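Local atomic coordinates of dihydrofolate reductase (Moritella profunda, PDB entry 3IA4), a protein that catalyses the NADPH-dependent reduction of 7,8-dihydrofolate to 5,6,7,8-tetrahydrofolate, a step that probably serves glycine, purine and DNA-precursor synthesis. Residues M5-A10 and T125-Y130; L9-V14 and E118-G123; L112-I117 and S156-V161. One frame throughout, in Å; residues are numbered along the deposited sequence.

Contact 1: residues M5-A10 and T125-Y130; sequences MIAALA and TWFPDY. With MTX (methotrexate), chain F.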
loop_
_atom_site.group_PDB
_atom_site.type_symbol
_atom_site.label_atom_id
_atom_site.label_comp_id
_atom_site.label_asym_id
_atom_site.label_seq_id
_atom_site.Cartn_x
_atom_site.Cartn_y
_atom_site.Cartn_z
ATOM N N MET A 5 1.031 -0.325 6.767
ATOM C CA MET A 5 1.277 -0.059 5.371
ATOM C C MET A 5 1.009 -1.369 4.644
ATOM O O MET A 5 1.263 -2.455 5.200
ATOM C CB MET A 5 2.765 0.356 5.134
ATOM C CG MET A 5 3.151 1.453 6.122
ATOM S SD MET A 5 4.538 2.518 5.583
ATOM C CE MET A 5 5.772 1.327 5.101
ATOM N N ILE A 6 0.494 -1.273 3.449
ATOM C CA ILE A 6 0.116 -2.479 2.662
ATOM C C ILE A 6 0.754 -2.298 1.302
ATOM O O ILE A 6 0.644 -1.229 0.700
ATOM C CB ILE A 6 -1.420 -2.701 2.551
ATOM C CG1 ILE A 6 -1.654 -3.934 1.666
ATOM C CG2 ILE A 6 -2.107 -1.450 1.962
ATOM C CD1 ILE A 6 -3.141 -4.523 1.754
ATOM N N ALA A 7 1.439 -3.343 0.819
ATOM C CA ALA A 7 2.107 -3.277 -0.488
ATOM C C ALA A 7 2.273 -4.653 -1.069
ATOM O O ALA A 7 2.326 -5.630 -0.303
ATOM C CB ALA A 7 3.552 -2.685 -0.276
ATOM N N ALA A 8 2.412 -4.729 -2.398
ATOM C CA ALA A 8 2.724 -6.011 -3.046
ATOM C C ALA A 8 4.144 -5.878 -3.662
ATOM O O ALA A 8 4.403 -4.967 -4.452
ATOM C CB ALA A 8 1.721 -6.295 -4.160
ATOM N N LEU A 9 5.026 -6.774 -3.245
ATOM C CA LEU A 9 6.466 -6.717 -3.656
ATOM C C LEU A 9 6.822 -7.893 -4.540
ATOM O O LEU A 9 6.676 -9.045 -4.128
ATOM C CB LEU A 9 7.396 -6.817 -2.469
ATOM C CG LEU A 9 7.620 -5.577 -1.538
ATOM C CD1 LEU A 9 6.267 -4.998 -1.042
ATOM C CD2 LEU A 9 8.553 -6.047 -0.361
ATOM N N ALA A 10 7.365 -7.614 -5.712
ATOM C CA ALA A 10 8.048 -8.691 -6.439
ATOM C C ALA A 10 9.466 -8.857 -5.850
ATOM O O ALA A 10 9.826 -8.225 -4.834
ATOM C CB ALA A 10 8.081 -8.356 -7.903
ATOM N N THR A 125 10.519 1.796 -8.933
ATOM C CA THR A 125 10.128 2.141 -7.557
ATOM C C THR A 125 10.230 0.873 -6.710
ATOM O O THR A 125 9.910 -0.241 -7.167
ATOM C CB THR A 125 8.694 2.694 -7.441
ATOM O OG1 THR A 125 7.847 1.947 -8.265
ATOM C CG2 THR A 125 8.678 4.141 -7.993
ATOM N N TRP A 126 10.756 1.026 -5.504
ATOM C CA TRP A 126 11.000 -0.116 -4.639
ATOM C C TRP A 126 10.416 0.149 -3.280
ATOM O O TRP A 126 10.447 1.288 -2.770
ATOM C CB TRP A 126 12.545 -0.330 -4.445
ATOM C CG TRP A 126 13.186 -0.811 -5.691
ATOM C CD1 TRP A 126 13.488 -2.103 -5.989
ATOM C CD2 TRP A 126 13.626 -0.016 -6.801
ATOM N NE1 TRP A 126 14.023 -2.179 -7.272
ATOM C CE2 TRP A 126 14.124 -0.911 -7.784
ATOM C CE3 TRP A 126 13.606 1.374 -7.086
ATOM C CZ2 TRP A 126 14.588 -0.473 -9.042
ATOM C CZ3 TRP A 126 14.073 1.814 -8.362
ATOM C CH2 TRP A 126 14.562 0.878 -9.310
ATOM N N PHE A 127 9.945 -0.889 -2.636
ATOM C CA PHE A 127 9.530 -0.778 -1.184
ATOM C C PHE A 127 10.770 -0.486 -0.327
ATOM O O PHE A 127 11.903 -0.887 -0.646
ATOM C CB PHE A 127 8.931 -2.151 -0.742
ATOM C CG PHE A 127 8.107 -2.050 0.511
ATOM C CD1 PHE A 127 8.592 -2.529 1.740
ATOM C CD2 PHE A 127 6.865 -1.406 0.453
ATOM C CE1 PHE A 127 7.800 -2.382 2.933
ATOM C CE2 PHE A 127 6.087 -1.259 1.599
ATOM C CZ PHE A 127 6.555 -1.702 2.858
ATOM N N PRO A 128 10.608 0.188 0.816
ATOM C CA PRO A 128 11.774 0.436 1.665
ATOM C C PRO A 128 12.396 -0.863 2.258
ATOM O O PRO A 128 11.780 -1.910 2.258
ATOM C CB PRO A 128 11.156 1.244 2.847
ATOM C CG PRO A 128 9.769 1.489 2.544
ATOM C CD PRO A 128 9.402 0.936 1.240
ATOM N N ASP A 129 13.641 -0.794 2.730
ATOM C CA ASP A 129 14.290 -1.956 3.336
ATOM C C ASP A 129 13.752 -2.187 4.786
ATOM O O ASP A 129 14.352 -1.788 5.802
ATOM C CB ASP A 129 15.810 -1.679 3.378
ATOM C CG ASP A 129 16.583 -2.814 3.951
ATOM O OD1 ASP A 129 16.016 -3.916 3.961
ATOM O OD2 ASP A 129 17.724 -2.603 4.468
ATOM N N TYR A 130 12.544 -2.726 4.871
ATOM C CA TYR A 130 11.924 -2.931 6.166
ATOM C C TYR A 130 12.716 -3.907 7.032
ATOM O O TYR A 130 12.607 -3.903 8.274
ATOM C CB TYR A 130 10.464 -3.419 5.967
ATOM C CG TYR A 130 10.348 -4.777 5.324
ATOM C CD1 TYR A 130 10.415 -4.923 3.906
ATOM C CD2 TYR A 130 10.202 -5.934 6.098
ATOM C CE1 TYR A 130 10.327 -6.170 3.298
ATOM C CE2 TYR A 130 10.112 -7.201 5.481
ATOM C CZ TYR A 130 10.165 -7.299 4.098
ATOM O OH TYR A 130 10.093 -8.532 3.540
HETATM N N1 MTX F . -1.667 -4.568 -3.599
HETATM C C2 MTX F . -1.234 -4.530 -2.321
HETATM N NA2 MTX F . -1.048 -5.709 -1.698
HETATM N N3 MTX F . -1.009 -3.340 -1.691
HETATM C C4 MTX F . -1.228 -2.151 -2.330
HETATM N NA4 MTX F . -0.961 -1.036 -1.693
HETATM C C4A MTX F . -1.699 -2.177 -3.606
HETATM N N5 MTX F . -1.968 -0.989 -4.244
HETATM C C6 MTX F . -2.429 -1.024 -5.536
HETATM C C7 MTX F . -2.676 -2.214 -6.218
HETATM N N8 MTX F . -2.428 -3.423 -5.553
HETATM C C8A MTX F . -1.933 -3.377 -4.254
HETATM C C9 MTX F . -2.679 0.319 -6.210
HETATM N N10 MTX F . -3.429 0.209 -7.462
HETATM C CM MTX F . -2.704 0.577 -8.702
HETATM C C11 MTX F . -7.472 -0.945 -7.550
HETATM C C12 MTX F . -6.801 -0.667 -8.734
HETATM C C13 MTX F . -5.479 -0.273 -8.713
HETATM C C14 MTX F . -4.805 -0.188 -7.495
HETATM C C15 MTX F . -5.498 -0.497 -6.327
HETATM C C16 MTX F . -6.833 -0.796 -6.318
HETATM C C MTX F . -8.859 -1.424 -7.512
HETATM O O MTX F . -9.753 -1.129 -8.529
HETATM N N MTX F . -9.180 -2.193 -6.474
HETATM C CA MTX F . -10.512 -2.636 -6.179
HETATM C CT MTX F . -10.835 -2.313 -4.737
HETATM O O1 MTX F . -9.895 -2.274 -3.888
HETATM O O2 MTX F . -12.031 -2.123 -4.404
HETATM C CB MTX F . -10.668 -4.153 -6.348
HETATM C CG MTX F . -10.412 -4.585 -7.791
HETATM C CD MTX F . -11.461 -4.097 -8.795
HETATM O OE1 MTX F . -11.390 -4.411 -10.019
HETATM O OE2 MTX F . -12.416 -3.374 -8.440
#
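The carbonyl oxygen of Ile6, on the strand whose Ala7 and Leu9 pack on Phe127, is gripped twice: by methotrexate NA4, 2.9 Å from Ile6 O with an angle of 159° at the hydrogen, and by the hydroxyl of Tyr102. Side chains alternate along the strand. Those of Ile6 and Ala8 turn to the pteridine, Ile6 CG1 lying 3.5 Å from methotrexate N3, and the small methyl of Ala8 lets the ring system come close to the backbone. Met5, Ala7 and Leu9 point the other way, to Phe127, so one strand serves ligand and core at once.

With CG anti to the backbone N (chi1 -162°), Phe127 sends its ring along the strand, and its atoms are met in turn. Leu9 sits at the root, with CG 3.8 Å from Phe127 CB and the CD1 branch by Phe127 CG. Ala7 follows, its CB 3.5 Å from Phe127 CE2, close enough that a methyl suits the place. At the far end the Met5 chain, bent about its last torsion (chi3 -50°), brings its terminal methyl CE to 3.8 Å from Phe127 CZ. A long, unbranched, flexible thioether suits this reach to the far end of the ring. Pro128 CD lies 3.3 Å above the Phe127 ring plane, toward the rim, and Tyr102 meets the same ring with its plane inclined. The other Leu9 methyl, CD2, reaches Tyr130 CE1 at 4.1 Å.

Ala8 N is hydrogen-bonded to the carboxamide oxygen O7N of the NADPH nicotinamide, so this strand borders cofactor and inhibitor together. A backbone carbonyl receiving the 4-amino group of methotrexate, on a central strand of the mixed sheet, is characteristic of the pterin site of dihydrofolate reductases.

Contact 2: residues L9-V14 and E118-G123; sequences LANNRV and ELTTEG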
loop_
_atom_site.group_PDB
_atom_site.type_symbol
_atom_site.label_atom_id
_atom_site.label_comp_id
_atom_site.label_asym_id
_atom_site.label_seq_id
_atom_site.Cartn_x
_atom_site.Cartn_y
_atom_site.Cartn_z
ATOM N N LEU A 9 5.026 -6.774 -3.245
ATOM C CA LEU A 9 6.466 -6.717 -3.656
ATOM C C LEU A 9 6.822 -7.893 -4.540
ATOM O O LEU A 9 6.676 -9.045 -4.128
ATOM C CB LEU A 9 7.396 -6.817 -2.469
ATOM C CG LEU A 9 7.620 -5.577 -1.538
ATOM C CD1 LEU A 9 6.267 -4.998 -1.042
ATOM C CD2 LEU A 9 8.553 -6.047 -0.361
ATOM N N ALA A 10 7.365 -7.614 -5.712
ATOM C CA ALA A 10 8.048 -8.691 -6.439
ATOM C C ALA A 10 9.466 -8.857 -5.850
ATOM O O ALA A 10 9.826 -8.225 -4.834
ATOM C CB ALA A 10 8.081 -8.356 -7.903
ATOM N N ASN A 11 10.302 -9.686 -6.486
ATOM C CA ASN A 11 11.647 -9.904 -5.946
ATOM C C ASN A 11 12.410 -8.573 -5.869
ATOM O O ASN A 11 12.169 -7.674 -6.677
ATOM C CB ASN A 11 12.409 -10.884 -6.838
ATOM C CG ASN A 11 11.858 -12.314 -6.735
ATOM O OD1 ASN A 11 11.179 -12.654 -5.774
ATOM N ND2 ASN A 11 12.203 -13.169 -7.705
ATOM N N ASN A 12 13.342 -8.500 -4.906
ATOM C CA ASN A 12 14.213 -7.341 -4.713
ATOM C C ASN A 12 13.341 -6.097 -4.372
ATOM O O ASN A 12 13.791 -4.972 -4.603
ATOM C CB ASN A 12 15.046 -7.085 -5.982
ATOM C CG ASN A 12 15.795 -8.315 -6.438
ATOM O OD1 ASN A 12 16.428 -8.961 -5.625
ATOM N ND2 ASN A 12 15.607 -8.714 -7.725
ATOM N N ARG A 13 12.156 -6.327 -3.761
ATOM C CA ARG A 13 11.247 -5.237 -3.293
ATOM C C ARG A 13 10.710 -4.349 -4.387
ATOM O O ARG A 13 10.306 -3.218 -4.162
ATOM C CB ARG A 13 11.916 -4.335 -2.189
ATOM C CG ARG A 13 12.598 -5.161 -1.150
ATOM C CD ARG A 13 12.873 -4.240 0.120
ATOM N NE ARG A 13 13.714 -3.030 -0.140
ATOM C CZ ARG A 13 15.047 -2.991 -0.103
ATOM N NH1 ARG A 13 15.744 -4.089 0.201
ATOM N NH2 ARG A 13 15.692 -1.856 -0.293
ATOM N N VAL A 14 10.757 -4.827 -5.644
ATOM C CA VAL A 14 10.142 -3.986 -6.700
ATOM C C VAL A 14 8.620 -3.838 -6.517
ATOM O O VAL A 14 7.912 -4.840 -6.290
ATOM C CB VAL A 14 10.344 -4.649 -8.138
ATOM C CG1 VAL A 14 9.519 -3.876 -9.220
ATOM C CG2 VAL A 14 11.806 -4.533 -8.555
ATOM N N GLU A 118 6.252 -14.189 -6.530
ATOM C CA GLU A 118 7.445 -14.878 -6.992
ATOM C C GLU A 118 7.716 -14.501 -8.436
ATOM O O GLU A 118 7.340 -15.240 -9.373
ATOM C CB GLU A 118 7.284 -16.390 -6.855
ATOM C CG GLU A 118 7.159 -16.840 -5.420
ATOM C CD GLU A 118 7.140 -18.378 -5.285
ATOM O OE1 GLU A 118 7.591 -19.084 -6.237
ATOM O OE2 GLU A 118 6.672 -18.844 -4.223
ATOM N N LEU A 119 8.335 -13.332 -8.636
ATOM C CA LEU A 119 8.575 -12.820 -9.971
ATOM C C LEU A 119 9.796 -11.908 -9.901
ATOM O O LEU A 119 9.886 -11.110 -8.976
ATOM C CB LEU A 119 7.353 -11.998 -10.398
ATOM C CG LEU A 119 7.527 -11.183 -11.674
ATOM C CD1 LEU A 119 7.612 -12.020 -12.929
ATOM C CD2 LEU A 119 6.288 -10.333 -11.717
ATOM N N THR A 120 10.749 -12.069 -10.835
ATOM C CA THR A 120 11.822 -11.070 -10.984
ATOM C C THR A 120 11.431 -10.163 -12.178
ATOM O O THR A 120 11.274 -10.622 -13.330
ATOM C CB THR A 120 13.147 -11.723 -11.257
ATOM O OG1 THR A 120 13.506 -12.514 -10.115
ATOM C CG2 THR A 120 14.231 -10.651 -11.518
ATOM N N THR A 121 11.236 -8.906 -11.885
ATOM C CA THR A 121 10.809 -7.969 -12.925
ATOM C C THR A 121 11.613 -6.686 -12.729
ATOM O O THR A 121 12.085 -6.412 -11.619
ATOM C CB THR A 121 9.259 -7.761 -12.868
ATOM O OG1 THR A 121 8.802 -7.092 -14.056
ATOM C CG2 THR A 121 8.835 -7.000 -11.680
ATOM N N GLU A 122 11.835 -5.922 -13.782
ATOM C CA GLU A 122 12.514 -4.611 -13.609
ATOM C C GLU A 122 11.588 -3.572 -12.971
ATOM O O GLU A 122 10.385 -3.520 -13.188
ATOM C CB GLU A 122 13.003 -4.073 -14.953
ATOM C CG GLU A 122 14.365 -4.680 -15.361
ATOM C CD GLU A 122 14.782 -4.229 -16.759
ATOM O OE1 GLU A 122 14.172 -3.215 -17.273
ATOM O OE2 GLU A 122 15.653 -4.929 -17.351
ATOM N N GLY A 123 12.164 -2.723 -12.127
ATOM C CA GLY A 123 11.384 -1.699 -11.475
ATOM C C GLY A 123 11.916 -0.282 -11.687
ATOM O O GLY A 123 13.030 -0.106 -12.153
HETATM O O HOH W 1 11.882 -8.136 -9.241
HETATM O O HOH W 2 14.535 -6.805 -9.819
HETATM O O HOH W 3 15.698 -11.881 -8.754
#
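Ala10 lies against the backbone of Leu119, its CB 3.5 Å from Leu119 O, with the methyl CG2 of Thr121 a little farther off. A side chain of one carbon fits this close approach between two chains. Asn11 comes next and binds with both its backbone and its amide. Its N donates to Leu119 O at 2.9 Å, nearly in line with the carbonyl. With CG beside the backbone N (chi1 -70°), the side chain runs close beside Leu119 O, and ND2 goes on to Thr120 OG1 at 2.8 Å, the hydroxyl lying almost in the amide plane. Replacing Asn11 by alanine would keep the backbone bond, but is likely to leave Thr120 OG1 without its amide donor and freer to turn, with a bridging water still at hand. Asn11 O accepts a hydrogen bond from a water that in turn accepts one from Thr121 N, 2.8 Å from that water, so the two chains are also bridged where they do not touch.

These residues begin the active-site loop, mobile in well-studied relatives, and rest on the loop that follows strand 111-117, known in the family as the FG loop. Asn12 and Arg13 both have positive phi and together reverse the chain, a conformation asparagine tolerates well. Asn12 ND2 donates to a water 3.0 Å away that donates to Thr121 O, and more weakly to another that is bonded to Thr120 OG1. Val14 O accepts from Ala10 N, closing the turn, and the Val14 side chain packs with both branches. CG2 lies 3.6 Å from Thr121 O, while CG1, anti to the backbone N, touches both Thr121 CG2 and Gly123 CA. The glycine has no side chain to stand in its way, and Gly123 CA lies 3.6 Å from Val14 CG1.

Contact 3: residues L112-I117 and S156-V161; sequences LYLTHI and SLLERV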
loop_
_atom_site.group_PDB
_atom_site.type_symbol
_atom_site.label_atom_id
_atom_site.label_comp_id
_atom_site.label_asym_id
_atom_site.label_seq_id
_atom_site.Cartn_x
_atom_site.Cartn_y
_atom_site.Cartn_z
ATOM N N LEU A 112 2.988 -4.178 8.705
ATOM C CA LEU A 112 3.116 -4.219 7.258
ATOM C C LEU A 112 2.267 -5.362 6.762
ATOM O O LEU A 112 2.399 -6.492 7.229
ATOM C CB LEU A 112 4.563 -4.496 6.839
ATOM C CG LEU A 112 5.566 -3.421 7.333
ATOM C CD1 LEU A 112 6.992 -3.847 6.892
ATOM C CD2 LEU A 112 5.224 -1.976 6.917
ATOM N N TYR A 113 1.407 -5.084 5.798
ATOM C CA TYR A 113 0.643 -6.127 5.143
ATOM C C TYR A 113 1.355 -6.348 3.817
ATOM O O TYR A 113 1.185 -5.583 2.871
ATOM C CB TYR A 113 -0.785 -5.635 4.831
ATOM C CG TYR A 113 -1.711 -5.457 6.037
ATOM C CD1 TYR A 113 -2.953 -6.080 6.026
ATOM C CD2 TYR A 113 -1.392 -4.621 7.109
ATOM C CE1 TYR A 113 -3.842 -5.894 7.039
ATOM C CE2 TYR A 113 -2.311 -4.446 8.188
ATOM C CZ TYR A 113 -3.542 -5.080 8.091
ATOM O OH TYR A 113 -4.440 -4.959 9.139
ATOM N N LEU A 114 2.199 -7.367 3.738
ATOM C CA LEU A 114 2.986 -7.576 2.534
ATOM C C LEU A 114 2.481 -8.758 1.716
ATOM O O LEU A 114 2.344 -9.870 2.203
ATOM C CB LEU A 114 4.457 -7.861 2.900
ATOM C CG LEU A 114 5.153 -6.740 3.724
ATOM C CD1 LEU A 114 6.617 -7.008 3.953
ATOM C CD2 LEU A 114 4.993 -5.376 3.003
ATOM N N THR A 115 2.324 -8.528 0.443
ATOM C CA THR A 115 2.177 -9.661 -0.479
ATOM C C THR A 115 3.525 -9.828 -1.172
ATOM O O THR A 115 4.108 -8.831 -1.612
ATOM C CB THR A 115 1.152 -9.257 -1.509
ATOM O OG1 THR A 115 -0.115 -9.133 -0.840
ATOM C CG2 THR A 115 1.030 -10.333 -2.630
ATOM N N HIS A 116 4.078 -11.044 -1.166
ATOM C CA HIS A 116 5.290 -11.296 -1.923
ATOM C C HIS A 116 4.916 -12.086 -3.136
ATOM O O HIS A 116 4.328 -13.174 -3.010
ATOM C CB HIS A 116 6.240 -12.117 -1.053
ATOM C CG HIS A 116 6.603 -11.426 0.213
ATOM N ND1 HIS A 116 7.649 -10.523 0.283
ATOM C CD2 HIS A 116 6.094 -11.524 1.462
ATOM C CE1 HIS A 116 7.758 -10.085 1.531
ATOM N NE2 HIS A 116 6.819 -10.664 2.259
ATOM N N ILE A 117 5.279 -11.542 -4.311
ATOM C CA ILE A 117 5.073 -12.244 -5.598
ATOM C C ILE A 117 6.343 -12.918 -6.113
ATOM O O ILE A 117 7.418 -12.303 -6.129
ATOM C CB ILE A 117 4.591 -11.200 -6.637
ATOM C CG1 ILE A 117 3.376 -10.466 -6.074
ATOM C CG2 ILE A 117 4.328 -11.887 -8.016
ATOM C CD1 ILE A 117 2.946 -9.233 -6.949
ATOM N N SER A 156 1.797 -11.902 4.048
ATOM C CA SER A 156 2.438 -11.976 5.346
ATOM C C SER A 156 2.108 -10.687 6.081
ATOM O O SER A 156 2.453 -9.598 5.592
ATOM C CB SER A 156 3.963 -12.102 5.115
ATOM O OG SER A 156 4.719 -12.000 6.292
ATOM N N LEU A 157 1.469 -10.795 7.247
ATOM C CA LEU A 157 1.214 -9.636 8.046
ATOM C C LEU A 157 2.252 -9.561 9.157
ATOM O O LEU A 157 2.359 -10.464 10.004
ATOM C CB LEU A 157 -0.258 -9.658 8.504
ATOM C CG LEU A 157 -0.761 -8.578 9.449
ATOM C CD1 LEU A 157 -0.246 -7.250 9.208
ATOM C CD2 LEU A 157 -2.320 -8.574 9.455
ATOM N N LEU A 158 3.096 -8.526 9.081
ATOM C CA LEU A 158 4.144 -8.331 10.081
ATOM C C LEU A 158 3.801 -7.243 11.083
ATOM O O LEU A 158 3.295 -6.152 10.721
ATOM C CB LEU A 158 5.460 -7.940 9.417
ATOM C CG LEU A 158 6.018 -8.825 8.314
ATOM C CD1 LEU A 158 7.303 -8.247 7.780
ATOM C CD2 LEU A 158 6.275 -10.198 8.931
ATOM N N GLU A 159 4.167 -7.502 12.335
ATOM C CA GLU A 159 4.002 -6.538 13.409
ATOM C C GLU A 159 5.371 -6.102 13.879
ATOM O O GLU A 159 6.227 -6.950 14.130
ATOM C CB GLU A 159 3.271 -7.266 14.546
ATOM C CG GLU A 159 2.680 -6.436 15.587
ATOM C CD GLU A 159 1.997 -7.340 16.616
ATOM O OE1 GLU A 159 2.707 -8.158 17.241
ATOM O OE2 GLU A 159 0.756 -7.246 16.759
ATOM N N ARG A 160 5.572 -4.789 14.035
ATOM C CA ARG A 160 6.856 -4.271 14.505
ATOM C C ARG A 160 7.131 -4.768 15.916
ATOM O O ARG A 160 6.237 -4.751 16.780
ATOM C CB ARG A 160 6.880 -2.728 14.415
ATOM C CG ARG A 160 8.181 -2.130 14.814
ATOM C CD ARG A 160 9.276 -2.200 13.754
ATOM N NE ARG A 160 10.510 -1.708 14.396
ATOM C CZ ARG A 160 10.933 -0.452 14.395
ATOM N NH1 ARG A 160 12.068 -0.133 15.089
ATOM N NH2 ARG A 160 10.263 0.505 13.753
ATOM N N VAL A 161 8.366 -5.232 16.140
ATOM C CA VAL A 161 8.878 -5.566 17.486
ATOM C C VAL A 161 9.940 -4.557 17.891
ATOM O O VAL A 161 10.898 -4.358 17.145
ATOM C CB VAL A 161 9.514 -7.010 17.470
ATOM C CG1 VAL A 161 10.071 -7.396 18.847
ATOM C CG2 VAL A 161 8.499 -8.024 17.010
HETATM O O HOH W 4 7.087 -10.738 5.206
#
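Leu157 holds CG anti to its backbone N (chi1 176°) and Tyr113 swings its ring to the side of its own N (chi1 -71°), which lays the two side chains alongside each other. Leu157 CD1 sits over a face of the Tyr113 ring, 3.8 Å from the centroid, in a CH-pi contact, while CD2 lies by the phenol end. A leucine, with two methyls, can span the ring; the hydroxyl beyond it is hydrogen-bonded to Glu92.

Leu112, Leu114, Ser156 and Leu158 share the other face. Leu114 CD1 meets Leu158 CD1 at 4.1 Å. Ser156, small enough to lie beside the imidazole edge of His116, is linked to it through a water that donates to Ser156 OG and is bonded to His116 NE2; Glu137 also holds that hydroxyl.

The backbones join by two reciprocal pairs of bonds: Leu112 with Leu158, and Leu114 with Ser156, where Ser156 N lies 2.8 Å from Leu114 O. Tyr113 and Leu157 form the non-hydrogen-bonded pair between them. Strand 153-160, between 111-117 and the edge strand 135-143, runs antiparallel to both in an otherwise parallel sheet, a hallmark of the dihydrofolate reductase fold.

The three contacts spread outward from strand 2-9. Contacts 1 and 2 share Leu9 and Ala10, with centres about 10 Å apart, and are joined by a probable hydrogen bond from Phe127 N to Arg13 O (2.8 Å). Contact 3 adds the next strands of the sheet: Met5 O of contact 1 lies 2.7 Å from Tyr113 N, and Leu9 N probably donates to Thr115 O (2.8 Å). Contact 1 binds methotrexate directly through Ile6 O; Thr115, on the strand of contact 3, also touches it and is hydrogen-bonded to Glu28, itself a methotrexate partner. Contact 2 stands back, the Val14 side chain being about 7 Å from NADPH, and joins the start of the active-site loop to residues 118-123.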